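Local coordinates for uncharacterized protein (Bacteroides fragilis, PDB 4FR9) that is of unknown function but carries a putative beta-lactamase-inhibitor-like, PepSY-like domain and resembles the inhibitor BLIP, at residues W60-E64 with H140-V144. Numbering follows the deposited sequence.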
# COMPACT_ATOMS: atom_id res chain seq x y z
N TRP A 60 -2.40 -9.90 -10.26
CA TRP A 60 -2.41 -8.95 -9.16
C TRP A 60 -1.23 -9.21 -8.23
O TRP A 60 -1.01 -10.36 -7.80
CB TRP A 60 -3.72 -9.07 -8.36
CG TRP A 60 -3.71 -8.25 -7.13
CD1 TRP A 60 -3.72 -6.89 -7.04
CD2 TRP A 60 -3.68 -8.73 -5.79
NE1 TRP A 60 -3.70 -6.47 -5.72
CE2 TRP A 60 -3.66 -7.60 -4.94
CE3 TRP A 60 -3.65 -10.00 -5.20
CZ2 TRP A 60 -3.64 -7.71 -3.54
CZ3 TRP A 60 -3.64 -10.09 -3.83
CH2 TRP A 60 -3.60 -8.97 -3.03
N LEU A 61 -0.48 -8.15 -7.91
CA LEU A 61 0.67 -8.28 -7.06
C LEU A 61 0.59 -7.52 -5.74
O LEU A 61 1.30 -7.89 -4.81
CB LEU A 61 1.93 -7.83 -7.79
CG LEU A 61 2.26 -8.65 -9.05
CD1 LEU A 61 3.55 -8.09 -9.66
CD2 LEU A 61 2.38 -10.13 -8.80
N MSE A 62 -0.19 -6.46 -5.66
CA MSE A 62 -0.25 -5.66 -4.43
C MSE A 62 -1.37 -4.66 -4.52
O MSE A 62 -1.62 -4.11 -5.57
CB MSE A 62 1.07 -4.93 -4.21
CG MSE A 62 1.17 -4.33 -2.77
SE MSE A 62 2.90 -3.48 -2.48
CE MSE A 62 2.61 -1.93 -3.52
N THR A 63 -1.98 -4.35 -3.37
CA THR A 63 -2.83 -3.19 -3.22
C THR A 63 -2.33 -2.37 -2.05
O THR A 63 -2.17 -2.94 -0.95
CB THR A 63 -4.30 -3.58 -3.00
OG1 THR A 63 -4.72 -4.35 -4.15
CG2 THR A 63 -5.19 -2.39 -2.81
N GLU A 64 -2.17 -1.08 -2.24
CA GLU A 64 -1.93 -0.14 -1.16
C GLU A 64 -3.20 0.68 -0.95
O GLU A 64 -3.70 1.28 -1.89
CB GLU A 64 -0.78 0.80 -1.52
CG GLU A 64 -0.53 1.83 -0.45
CD GLU A 64 0.67 2.71 -0.69
OE1 GLU A 64 1.59 2.33 -1.46
OE2 GLU A 64 0.75 3.79 -0.04
N HIS A 140 5.99 2.35 -1.97
CA HIS A 140 5.89 0.92 -1.75
C HIS A 140 5.73 0.22 -3.07
O HIS A 140 4.88 0.59 -3.86
CB HIS A 140 4.69 0.64 -0.87
CG HIS A 140 4.77 1.29 0.46
ND1 HIS A 140 5.81 1.05 1.34
CD2 HIS A 140 3.96 2.20 1.04
CE1 HIS A 140 5.62 1.81 2.42
NE2 HIS A 140 4.52 2.52 2.26
N TRP A 141 6.55 -0.80 -3.29
CA TRP A 141 6.56 -1.59 -4.50
C TRP A 141 6.20 -3.04 -4.22
O TRP A 141 6.36 -3.51 -3.10
CB TRP A 141 7.97 -1.57 -5.11
CG TRP A 141 8.42 -0.25 -5.61
CD1 TRP A 141 9.02 0.72 -4.90
CD2 TRP A 141 8.32 0.24 -6.95
NE1 TRP A 141 9.32 1.79 -5.70
CE2 TRP A 141 8.88 1.52 -6.97
CE3 TRP A 141 7.84 -0.29 -8.14
CZ2 TRP A 141 8.96 2.28 -8.13
CZ3 TRP A 141 7.93 0.47 -9.29
CH2 TRP A 141 8.47 1.75 -9.27
N PRO A 142 5.72 -3.76 -5.22
CA PRO A 142 5.46 -5.17 -4.99
C PRO A 142 6.67 -5.97 -4.56
O PRO A 142 7.82 -5.56 -4.74
CB PRO A 142 4.92 -5.65 -6.36
CG PRO A 142 4.36 -4.41 -6.99
CD PRO A 142 5.31 -3.32 -6.55
N ARG A 143 6.40 -7.14 -3.99
CA ARG A 143 7.46 -8.06 -3.60
C ARG A 143 8.19 -8.73 -4.73
O ARG A 143 9.30 -9.23 -4.54
CB ARG A 143 6.92 -9.15 -2.66
CG ARG A 143 6.49 -8.62 -1.32
CD ARG A 143 5.67 -9.65 -0.59
NE ARG A 143 5.38 -9.23 0.76
CZ ARG A 143 4.47 -9.78 1.54
NH1 ARG A 143 3.70 -10.77 1.14
NH2 ARG A 143 4.30 -9.30 2.78
N VAL A 144 7.52 -8.88 -5.86
CA VAL A 144 8.13 -9.57 -7.02
C VAL A 144 7.99 -8.71 -8.25
O VAL A 144 7.21 -7.75 -8.24
CB VAL A 144 7.51 -10.96 -7.25
CG1 VAL A 144 7.88 -11.91 -6.08
CG2 VAL A 144 6.01 -10.85 -7.42
OXT VAL A 144 8.66 -9.03 -9.25
O HOH W 1 3.94 -8.60 -4.50
O HOH W 2 3.64 3.97 -2.08
O HOH W 3 1.76 1.52 -4.02
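Met62 and Pro142 mark the nearest backbone approach, their CA atoms 5.8 Å apart, where the C-terminal segment 140-144, which forms no regular strand, runs nearly opposite (170°) to strand segment 60-64. The selenomethionine Met62 reaches across the gap: CG stands anti to the backbone N (chi1 -167°), and the bend at chi3 turns the methyl along the facing backbone. Its SE lies 3.5 Å from Trp141 O and its CE 3.4 Å from His140 O, while the same methyl also meets the proline ring at CD. Nearer the C-terminus of the tail, Pro142 CB packs against Leu61 CB at 4.0 Å, and Leu61 CD2 meets the terminal Val144 at CG2, the two branched side chains crossing at about a right angle. Strand 60-67 belongs to the antiparallel sheet of this BLIP-like, PepSY-like protein, with 52-54 and 90-98 as its neighbours; the tail after strand 127-129 comes back to lie over one face of it, and Pro142 also touches Trp53. The extended side chain of Glu64 brings OE1 near the plane of the His140 ring, at its edge, 3.4 Å from CD2, with carboxylate and ring planes 66° apart. Water supplies the polar links between the segments. One molecule donates to Leu61 O and accepts from Arg143 N; the Arg143 guanidinium itself turns elsewhere, to a salt bridge with Glu106. Two more donate to Glu64 OE1, each at 2.7 Å; one accepts from His140 N, and the other donates a longer bond to His140 O (3.3 Å).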